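Hydrogenase maturation protease HycI (Thermococcus kodakarensis KOD1, PDB 5ZBY) probably acts as an endopeptidase that trims the C-terminal end of a [NiFe] hydrogenase precursor during its maturation. Local coordinates at residues F8-I19 and F65-D74; I87-G95 and L105-K113. All coordinates share one frame; numbering follows the deposited sequence.

Contact 1. Residues F8-I19 and F65-D74; sequences FSGKTRIVICGI and FKPDLVVFVD
Arg13 uses its guanidinium on Phe65 in two ways at once. This grip sits where two neighbouring parallel strands, 14-18 and 69-74, begin to pair in the mixed beta sheet of this alpha/beta fold. NE and NH2 both donate to Phe65 O, NE at 2.7 Å from that oxygen. The oxygen lies at the edge of the guanidinium, near its plane. The same group also covers one face of the Phe65 ring in a cation-pi contact, with Arg13 CZ 4.0 Å from the ring centroid. The two planes are turned 41° apart, and NH2 comes closest to the ring, over its centre. A bend at chi3 (66°) folds the chain back to reach both. Replacing Arg13 with an alanine would probably leave Phe65 O without its two donors and uncover that ring face.

Asp68 ties the start of the pairing together. Its OD2 takes the backbone N of Arg13 at 2.7 Å in a nearly straight bond, and a weak bond from Thr12 N. Arg13 O accepts in return from the backbone N of both Asp68 and Leu69. In the parallel ladder that follows, Val15, Cys17 and Ile19 donate in turn to the carbonyls of Leu69, Val71 and Val73. Val71 N and Val73 N donate back to Val15 O and Cys17 O.

On one face of the sheet, Phe8 packs on Leu69 and Val71. Leu69 CD2 lies over the ring face of Phe8, 3.8 Å from Phe8 CD1. Helix 138-156 covers this side, touching Phe8, Ile14 and Ile16. On the other face, Val15 CG2 meets Phe65 CD2 at 3.6 Å and also Pro67 CB. Cys17 makes an oblique sulfur-aromatic contact with the Phe72 ring, its SG 4.7 Å from the centroid, while Cys17 CB touches Phe72 CD2 at 3.5 Å.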
loop_
_atom_site.group_PDB
_atom_site.type_symbol
_atom_site.label_atom_id
_atom_site.label_comp_id
_atom_site.label_asym_id
_atom_site.label_seq_id
_atom_site.Cartn_x
_atom_site.Cartn_y
_atom_site.Cartn_z
ATOM N N PHE A 8 -3.504 12.530 -2.457
ATOM C CA PHE A 8 -2.121 13.041 -2.508
ATOM C C PHE A 8 -2.029 14.553 -2.383
ATOM O O PHE A 8 -0.963 15.091 -2.117
ATOM C CB PHE A 8 -1.441 12.594 -3.794
ATOM C CG PHE A 8 -1.069 11.154 -3.767
ATOM C CD1 PHE A 8 0.149 10.771 -3.273
ATOM C CD2 PHE A 8 -1.965 10.182 -4.156
ATOM C CE1 PHE A 8 0.493 9.420 -3.191
ATOM C CE2 PHE A 8 -1.613 8.838 -4.083
ATOM C CZ PHE A 8 -0.368 8.485 -3.603
ATOM N N SER A 9 -3.162 15.210 -2.534
ATOM C CA SER A 9 -3.208 16.670 -2.621
ATOM C C SER A 9 -2.728 17.370 -1.359
ATOM O O SER A 9 -3.131 17.048 -0.239
ATOM C CB SER A 9 -4.628 17.108 -2.959
ATOM O OG SER A 9 -4.802 18.452 -2.601
ATOM N N GLY A 10 -1.847 18.344 -1.547
ATOM C CA GLY A 10 -1.302 19.051 -0.430
ATOM C C GLY A 10 -0.178 18.356 0.282
ATOM O O GLY A 10 0.374 18.883 1.231
ATOM N N LYS A 11 0.142 17.132 -0.132
ATOM C CA LYS A 11 1.132 16.362 0.582
ATOM C C LYS A 11 2.466 16.402 -0.108
ATOM O O LYS A 11 2.591 15.991 -1.266
ATOM C CB LYS A 11 0.658 14.910 0.701
ATOM C CG LYS A 11 -0.682 14.775 1.336
ATOM C CD LYS A 11 -0.645 15.193 2.757
ATOM C CE LYS A 11 -1.972 14.924 3.411
ATOM N NZ LYS A 11 -3.054 15.768 2.849
ATOM N N THR A 12 3.484 16.921 0.584
ATOM C CA THR A 12 4.793 17.029 -0.062
ATOM C C THR A 12 5.667 15.792 0.089
ATOM O O THR A 12 6.167 15.260 -0.901
ATOM C CB THR A 12 5.561 18.215 0.469
ATOM O OG1 THR A 12 4.790 19.386 0.191
ATOM C CG2 THR A 12 6.947 18.299 -0.213
ATOM N N ARG A 13 5.859 15.349 1.329
ATOM C CA ARG A 13 6.743 14.218 1.550
ATOM C C ARG A 13 5.862 12.959 1.663
ATOM O O ARG A 13 5.024 12.874 2.556
ATOM C CB ARG A 13 7.605 14.404 2.799
ATOM C CG ARG A 13 8.582 15.636 2.734
ATOM C CD ARG A 13 9.471 15.587 3.958
ATOM N NE ARG A 13 10.372 14.472 3.999
ATOM C CZ ARG A 13 11.464 14.380 3.267
ATOM N NH1 ARG A 13 11.821 15.383 2.437
ATOM N NH2 ARG A 13 12.239 13.317 3.403
ATOM N N ILE A 14 6.140 11.968 0.820
ATOM C CA ILE A 14 5.242 10.811 0.696
ATOM C C ILE A 14 6.053 9.547 0.862
ATOM O O ILE A 14 7.160 9.429 0.281
ATOM C CB ILE A 14 4.565 10.841 -0.642
ATOM C CG1 ILE A 14 3.700 12.104 -0.721
ATOM C CG2 ILE A 14 3.605 9.613 -0.805
ATOM C CD1 ILE A 14 3.162 12.380 -2.027
ATOM N N VAL A 15 5.541 8.601 1.653
ATOM C CA VAL A 15 6.153 7.290 1.697
ATOM C C VAL A 15 5.115 6.341 1.139
ATOM O O VAL A 15 3.957 6.395 1.559
ATOM C CB VAL A 15 6.590 6.892 3.132
ATOM C CG1 VAL A 15 7.265 5.501 3.125
ATOM C CG2 VAL A 15 7.559 7.950 3.747
ATOM N N ILE A 16 5.505 5.523 0.157
ATOM C CA ILE A 16 4.606 4.502 -0.353
ATOM C C ILE A 16 5.189 3.140 0.006
ATOM O O ILE A 16 6.353 2.880 -0.268
ATOM C CB ILE A 16 4.414 4.636 -1.856
ATOM C CG1 ILE A 16 3.806 6.030 -2.139
ATOM C CG2 ILE A 16 3.427 3.560 -2.365
ATOM C CD1 ILE A 16 3.824 6.389 -3.567
ATOM N N CYS A 17 4.381 2.328 0.677
ATOM C CA CYS A 17 4.807 1.060 1.276
ATOM C C CYS A 17 4.058 -0.075 0.647
ATOM O O CYS A 17 2.857 -0.194 0.902
ATOM C CB CYS A 17 4.488 1.049 2.766
ATOM S SG CYS A 17 5.559 2.153 3.680
ATOM N N GLY A 18 4.727 -0.912 -0.146
ATOM C CA GLY A 18 4.055 -2.073 -0.721
ATOM C C GLY A 18 4.117 -3.254 0.227
ATOM O O GLY A 18 5.156 -3.588 0.761
ATOM N N ILE A 19 2.985 -3.905 0.443
ATOM C CA ILE A 19 2.871 -5.030 1.338
ATOM C C ILE A 19 2.480 -6.216 0.502
ATOM O O ILE A 19 1.600 -6.123 -0.347
ATOM C CB ILE A 19 1.770 -4.797 2.444
ATOM C CG1 ILE A 19 2.155 -3.560 3.280
ATOM C CG2 ILE A 19 1.657 -5.999 3.394
ATOM C CD1 ILE A 19 1.008 -3.161 4.198
ATOM N N PHE A 65 11.799 9.655 7.598
ATOM C CA PHE A 65 11.590 10.371 6.356
ATOM C C PHE A 65 10.706 11.603 6.530
ATOM O O PHE A 65 10.572 12.372 5.640
ATOM C CB PHE A 65 11.005 9.461 5.283
ATOM C CG PHE A 65 11.157 9.957 3.877
ATOM C CD1 PHE A 65 12.353 9.905 3.226
ATOM C CD2 PHE A 65 10.070 10.448 3.193
ATOM C CE1 PHE A 65 12.473 10.340 1.942
ATOM C CE2 PHE A 65 10.176 10.872 1.913
ATOM C CZ PHE A 65 11.380 10.821 1.285
ATOM N N LYS A 66 10.117 11.752 7.698
ATOM C CA LYS A 66 9.225 12.862 7.966
ATOM C C LYS A 66 8.086 13.026 6.978
ATOM O O LYS A 66 7.998 14.017 6.320
ATOM C CB LYS A 66 9.986 14.171 8.146
ATOM C CG LYS A 66 10.747 14.225 9.440
ATOM C CD LYS A 66 11.533 15.506 9.573
ATOM C CE LYS A 66 10.918 16.466 10.561
ATOM N NZ LYS A 66 9.987 17.412 9.899
ATOM N N PRO A 67 7.247 11.999 6.844
ATOM C CA PRO A 67 6.219 12.067 5.828
ATOM C C PRO A 67 5.062 13.005 6.196
ATOM O O PRO A 67 4.765 13.189 7.379
ATOM C CB PRO A 67 5.695 10.586 5.765
ATOM C CG PRO A 67 5.923 10.118 7.179
ATOM C CD PRO A 67 7.237 10.752 7.609
ATOM N N ASP A 68 4.412 13.488 5.143
ATOM C CA ASP A 68 3.135 14.175 5.203
ATOM C C ASP A 68 2.035 13.147 4.974
ATOM O O ASP A 68 0.937 13.291 5.519
ATOM C CB ASP A 68 3.059 15.264 4.147
ATOM C CG ASP A 68 4.099 16.374 4.388
ATOM O OD1 ASP A 68 4.203 16.810 5.551
ATOM O OD2 ASP A 68 4.812 16.705 3.436
ATOM N N LEU A 69 2.350 12.124 4.163
ATOM C CA LEU A 69 1.392 11.051 3.803
ATOM C C LEU A 69 2.150 9.743 3.728
ATOM O O LEU A 69 3.224 9.683 3.118
ATOM C CB LEU A 69 0.743 11.319 2.455
ATOM C CG LEU A 69 -0.209 10.228 1.906
ATOM C CD1 LEU A 69 -1.428 10.097 2.806
ATOM C CD2 LEU A 69 -0.616 10.512 0.481
ATOM N N VAL A 70 1.559 8.688 4.298
ATOM C CA VAL A 70 2.066 7.329 4.139
ATOM C C VAL A 70 0.959 6.531 3.472
ATOM O O VAL A 70 -0.187 6.582 3.930
ATOM C CB VAL A 70 2.457 6.701 5.489
ATOM C CG1 VAL A 70 2.953 5.250 5.242
ATOM C CG2 VAL A 70 3.572 7.570 6.172
ATOM N N VAL A 71 1.289 5.868 2.370
ATOM C CA VAL A 71 0.313 5.056 1.594
ATOM C C VAL A 71 0.732 3.607 1.642
ATOM O O VAL A 71 1.791 3.286 1.100
ATOM C CB VAL A 71 0.287 5.508 0.146
ATOM C CG1 VAL A 71 -0.713 4.732 -0.674
ATOM C CG2 VAL A 71 -0.021 7.025 0.072
ATOM N N PHE A 72 -0.070 2.755 2.277
ATOM C CA PHE A 72 0.149 1.309 2.256
ATOM C C PHE A 72 -0.590 0.754 1.079
ATOM O O PHE A 72 -1.684 1.214 0.781
ATOM C CB PHE A 72 -0.345 0.669 3.558
ATOM C CG PHE A 72 0.530 1.020 4.729
ATOM C CD1 PHE A 72 0.139 1.963 5.656
ATOM C CD2 PHE A 72 1.782 0.432 4.856
ATOM C CE1 PHE A 72 0.993 2.309 6.739
ATOM C CE2 PHE A 72 2.635 0.802 5.926
ATOM C CZ PHE A 72 2.229 1.699 6.863
ATOM N N VAL A 73 0.012 -0.185 0.361
ATOM C CA VAL A 73 -0.647 -0.764 -0.816
ATOM C C VAL A 73 -0.635 -2.287 -0.612
ATOM O O VAL A 73 0.418 -2.863 -0.353
ATOM C CB VAL A 73 0.069 -0.406 -2.121
ATOM C CG1 VAL A 73 -0.625 -1.029 -3.327
ATOM C CG2 VAL A 73 0.231 1.144 -2.297
ATOM N N ASP A 74 -1.795 -2.939 -0.650
ATOM C CA ASP A 74 -1.856 -4.379 -0.306
ATOM C C ASP A 74 -3.028 -5.036 -1.093
ATOM O O ASP A 74 -3.980 -4.379 -1.493
ATOM C CB ASP A 74 -2.073 -4.555 1.217
ATOM C CG ASP A 74 -1.775 -5.972 1.722
ATOM O OD1 ASP A 74 -1.179 -6.769 0.966
ATOM O OD2 ASP A 74 -2.088 -6.244 2.888
#

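Contact 2. Residues I87-G95 and L105-K113; sequences IADPLKTLG and LRIVASYIK
The Arg106 guanidinium has a methyl group on each face. Thr93 CG2 lies over its centre on one side, 3.9 Å from Arg106 CZ. Ile107 CD1, from the same helix as Arg106, covers the opposite face toward the rim. Thr93 OG1 is 3.4 Å from Arg106 NH1, at an angle too poor for a hydrogen bond. A bend at chi3 (69°) turns the arginine's end toward Thr93.

Here the loop leaving edge strand 85-88 packs against the first turns of helix 105-116, on one side of the sheet in this alpha/beta fold. The loop starts with a type I beta turn from Asp89 to Lys92. It contains an Asx turn: Asp89 OD1 accepts from Leu91 N, which comes from above the carboxylate plane.

No hydrogen bond joins the two segments. The contact is made by van der Waals packing, with loop carbonyls set against the Arg106 chain. The Pro90 ring meets two helix residues. Its CB touches Leu105 CD2, and its CG lies 4.0 Å from Ala109 CB. Both Pro90 and Ala109 also touch Ile120 of strand 119-125. Pro90 O makes a CA-H...O contact, 3.2 Å from Arg106 CA.

Leu91 divides its two methyls. CD2 sits by Ala109 and is 3.5 Å from Ser110 OG, a hydroxyl that donates to Arg106 O. The leucine crosses the extended Lys113 chain at about a right angle, its CD1 3.5 Å from Lys113 CD.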
loop_
_atom_site.group_PDB
_atom_site.type_symbol
_atom_site.label_atom_id
_atom_site.label_comp_id
_atom_site.label_asym_id
_atom_site.label_seq_id
_atom_site.Cartn_x
_atom_site.Cartn_y
_atom_site.Cartn_z
ATOM N N ILE A 87 -10.100 2.289 -1.199
ATOM C CA ILE A 87 -9.249 3.259 -0.505
ATOM C C ILE A 87 -9.797 3.358 0.888
ATOM O O ILE A 87 -10.967 3.661 1.078
ATOM C CB ILE A 87 -9.218 4.625 -1.191
ATOM C CG1 ILE A 87 -8.671 4.467 -2.611
ATOM C CG2 ILE A 87 -8.363 5.581 -0.345
ATOM C CD1 ILE A 87 -8.477 5.777 -3.370
ATOM N N ALA A 88 -8.985 3.034 1.883
ATOM C CA ALA A 88 -9.487 2.949 3.244
ATOM C C ALA A 88 -8.590 3.655 4.223
ATOM O O ALA A 88 -7.433 3.937 3.911
ATOM C CB ALA A 88 -9.651 1.489 3.667
ATOM N N ASP A 89 -9.139 3.912 5.408
ATOM C CA ASP A 89 -8.436 4.512 6.547
ATOM C C ASP A 89 -7.991 3.405 7.484
ATOM O O ASP A 89 -8.798 2.797 8.219
ATOM C CB ASP A 89 -9.347 5.513 7.264
ATOM C CG ASP A 89 -8.721 6.109 8.522
ATOM O OD1 ASP A 89 -7.535 5.842 8.817
ATOM O OD2 ASP A 89 -9.432 6.865 9.230
ATOM N N PRO A 90 -6.689 3.086 7.464
ATOM C CA PRO A 90 -6.260 1.916 8.218
ATOM C C PRO A 90 -6.225 2.159 9.721
ATOM O O PRO A 90 -6.049 1.201 10.453
ATOM C CB PRO A 90 -4.850 1.631 7.644
ATOM C CG PRO A 90 -4.355 2.981 7.306
ATOM C CD PRO A 90 -5.562 3.746 6.766
ATOM N N LEU A 91 -6.409 3.408 10.154
ATOM C CA LEU A 91 -6.481 3.726 11.567
ATOM C C LEU A 91 -7.804 3.269 12.180
ATOM O O LEU A 91 -7.871 3.055 13.385
ATOM C CB LEU A 91 -6.349 5.215 11.801
ATOM C CG LEU A 91 -5.016 5.850 11.355
ATOM C CD1 LEU A 91 -5.131 7.354 11.340
ATOM C CD2 LEU A 91 -4.004 5.414 12.354
ATOM N N LYS A 92 -8.828 3.109 11.342
ATOM C CA LYS A 92 -10.180 2.876 11.870
ATOM C C LYS A 92 -10.328 1.475 12.461
ATOM O O LYS A 92 -9.944 0.479 11.832
ATOM C CB LYS A 92 -11.215 3.099 10.773
ATOM C CG LYS A 92 -12.327 4.055 11.165
ATOM C CD LYS A 92 -13.537 3.905 10.255
ATOM C CE LYS A 92 -14.524 5.030 10.474
ATOM N NZ LYS A 92 -15.556 5.076 9.398
ATOM N N THR A 93 -10.870 1.396 13.683
ATOM C CA THR A 93 -11.158 0.136 14.360
ATOM C C THR A 93 -12.408 -0.511 13.753
ATOM O O THR A 93 -13.439 0.148 13.606
ATOM C CB THR A 93 -11.361 0.389 15.867
ATOM O OG1 THR A 93 -10.341 1.318 16.305
ATOM C CG2 THR A 93 -11.173 -0.846 16.594
ATOM N N LEU A 94 -12.291 -1.762 13.300
ATOM C CA LEU A 94 -13.382 -2.391 12.550
ATOM C C LEU A 94 -14.283 -3.254 13.419
ATOM O O LEU A 94 -15.411 -3.559 13.019
ATOM C CB LEU A 94 -12.824 -3.230 11.388
ATOM C CG LEU A 94 -11.922 -2.337 10.512
ATOM C CD1 LEU A 94 -11.296 -3.152 9.388
ATOM C CD2 LEU A 94 -12.702 -1.146 9.959
ATOM N N GLY A 95 -13.775 -3.652 14.582
ATOM C CA GLY A 95 -14.572 -4.451 15.506
ATOM C C GLY A 95 -14.380 -5.942 15.263
ATOM O O GLY A 95 -13.499 -6.362 14.530
ATOM N N LEU A 105 -2.370 -3.880 10.672
ATOM C CA LEU A 105 -1.897 -2.679 10.057
ATOM C C LEU A 105 -2.388 -1.472 10.844
ATOM O O LEU A 105 -1.743 -0.466 10.888
ATOM C CB LEU A 105 -2.327 -2.637 8.606
ATOM C CG LEU A 105 -1.796 -1.469 7.798
ATOM C CD1 LEU A 105 -0.293 -1.480 7.719
ATOM C CD2 LEU A 105 -2.390 -1.379 6.412
ATOM N N ARG A 106 -3.557 -1.578 11.439
ATOM C CA ARG A 106 -4.032 -0.479 12.290
ATOM C C ARG A 106 -3.029 -0.050 13.365
ATOM O O ARG A 106 -2.869 1.146 13.652
ATOM C CB ARG A 106 -5.358 -0.873 12.980
ATOM C CG ARG A 106 -5.936 0.237 13.868
ATOM C CD ARG A 106 -7.374 -0.143 14.383
ATOM N NE ARG A 106 -7.301 -1.238 15.326
ATOM C CZ ARG A 106 -7.274 -1.119 16.654
ATOM N NH1 ARG A 106 -7.336 0.076 17.251
ATOM N NH2 ARG A 106 -7.188 -2.211 17.394
ATOM N N ILE A 107 -2.391 -1.012 13.992
ATOM C CA ILE A 107 -1.399 -0.729 15.008
ATOM C C ILE A 107 -0.167 -0.049 14.434
ATOM O O ILE A 107 0.275 0.941 14.932
ATOM C CB ILE A 107 -0.921 -2.010 15.682
ATOM C CG1 ILE A 107 -2.087 -2.812 16.253
ATOM C CG2 ILE A 107 0.096 -1.701 16.747
ATOM C CD1 ILE A 107 -3.010 -2.037 17.131
ATOM N N VAL A 108 0.316 -0.583 13.326
ATOM C CA VAL A 108 1.447 0.035 12.613
ATOM C C VAL A 108 1.142 1.480 12.231
ATOM O O VAL A 108 1.925 2.380 12.513
ATOM C CB VAL A 108 1.821 -0.789 11.363
ATOM C CG1 VAL A 108 2.934 -0.079 10.575
ATOM C CG2 VAL A 108 2.263 -2.187 11.782
ATOM N N ALA A 109 0.013 1.702 11.567
ATOM C CA ALA A 109 -0.414 3.007 11.111
ATOM C C ALA A 109 -0.619 4.003 12.253
ATOM O O ALA A 109 -0.273 5.168 12.124
ATOM C CB ALA A 109 -1.740 2.854 10.269
ATOM N N SER A 110 -1.210 3.527 13.362
ATOM C CA SER A 110 -1.419 4.389 14.538
ATOM C C SER A 110 -0.083 4.837 15.147
ATOM O O SER A 110 0.077 5.989 15.530
ATOM C CB SER A 110 -2.238 3.667 15.612
ATOM O OG SER A 110 -3.536 3.312 15.101
ATOM N N TYR A 111 0.846 3.890 15.260
ATOM C CA TYR A 111 2.195 4.277 15.735
ATOM C C TYR A 111 2.859 5.306 14.817
ATOM O O TYR A 111 3.355 6.351 15.280
ATOM C CB TYR A 111 3.059 3.033 15.849
ATOM C CG TYR A 111 4.477 3.332 16.257
ATOM C CD1 TYR A 111 4.791 3.578 17.583
ATOM C CD2 TYR A 111 5.493 3.362 15.321
ATOM C CE1 TYR A 111 6.086 3.850 17.976
ATOM C CE2 TYR A 111 6.814 3.645 15.710
ATOM C CZ TYR A 111 7.093 3.876 17.041
ATOM O OH TYR A 111 8.388 4.148 17.446
ATOM N N ILE A 112 2.875 5.037 13.512
ATOM C CA ILE A 112 3.468 6.003 12.575
ATOM C C ILE A 112 2.849 7.409 12.677
ATOM O O ILE A 112 3.569 8.428 12.754
ATOM C CB ILE A 112 3.364 5.503 11.105
ATOM C CG1 ILE A 112 4.177 4.206 10.943
ATOM C CG2 ILE A 112 3.777 6.666 10.145
ATOM C CD1 ILE A 112 3.958 3.435 9.633
ATOM N N LYS A 113 1.522 7.482 12.764
ATOM C CA LYS A 113 0.836 8.765 12.801
ATOM C C LYS A 113 1.131 9.485 14.108
ATOM O O LYS A 113 1.318 10.717 14.134
ATOM C CB LYS A 113 -0.707 8.593 12.598
ATOM C CG LYS A 113 -1.351 9.947 12.535
ATOM C CD LYS A 113 -2.760 9.908 12.010
ATOM C CE LYS A 113 -3.211 11.328 11.759
ATOM N NZ LYS A 113 -4.573 11.381 11.140
#

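In the fold
Contact 1 lies in the core and contact 2 is only partly buried. Contact 1 joins two neighbouring strands within the sheet, so a backbone ladder and apolar residues on both faces hold it. Contact 2 joins a loop to a helix beside the same sheet and has no hydrogen bond across it. Each has a partly exposed arginine, but Arg13 bonds a carbonyl and covers a ring, whereas Arg106 packs against methyls. The two contacts meet on the helix 105-116 side of the sheet. Phe72 CZ lies 3.7 Å from Ile112 CD1, and Leu105 touches both Phe72 and Ile19. A HEPES molecule, probably from the crystallisation liquor, is hydrogen-bonded to Asp74 OD1 and to Leu105 N.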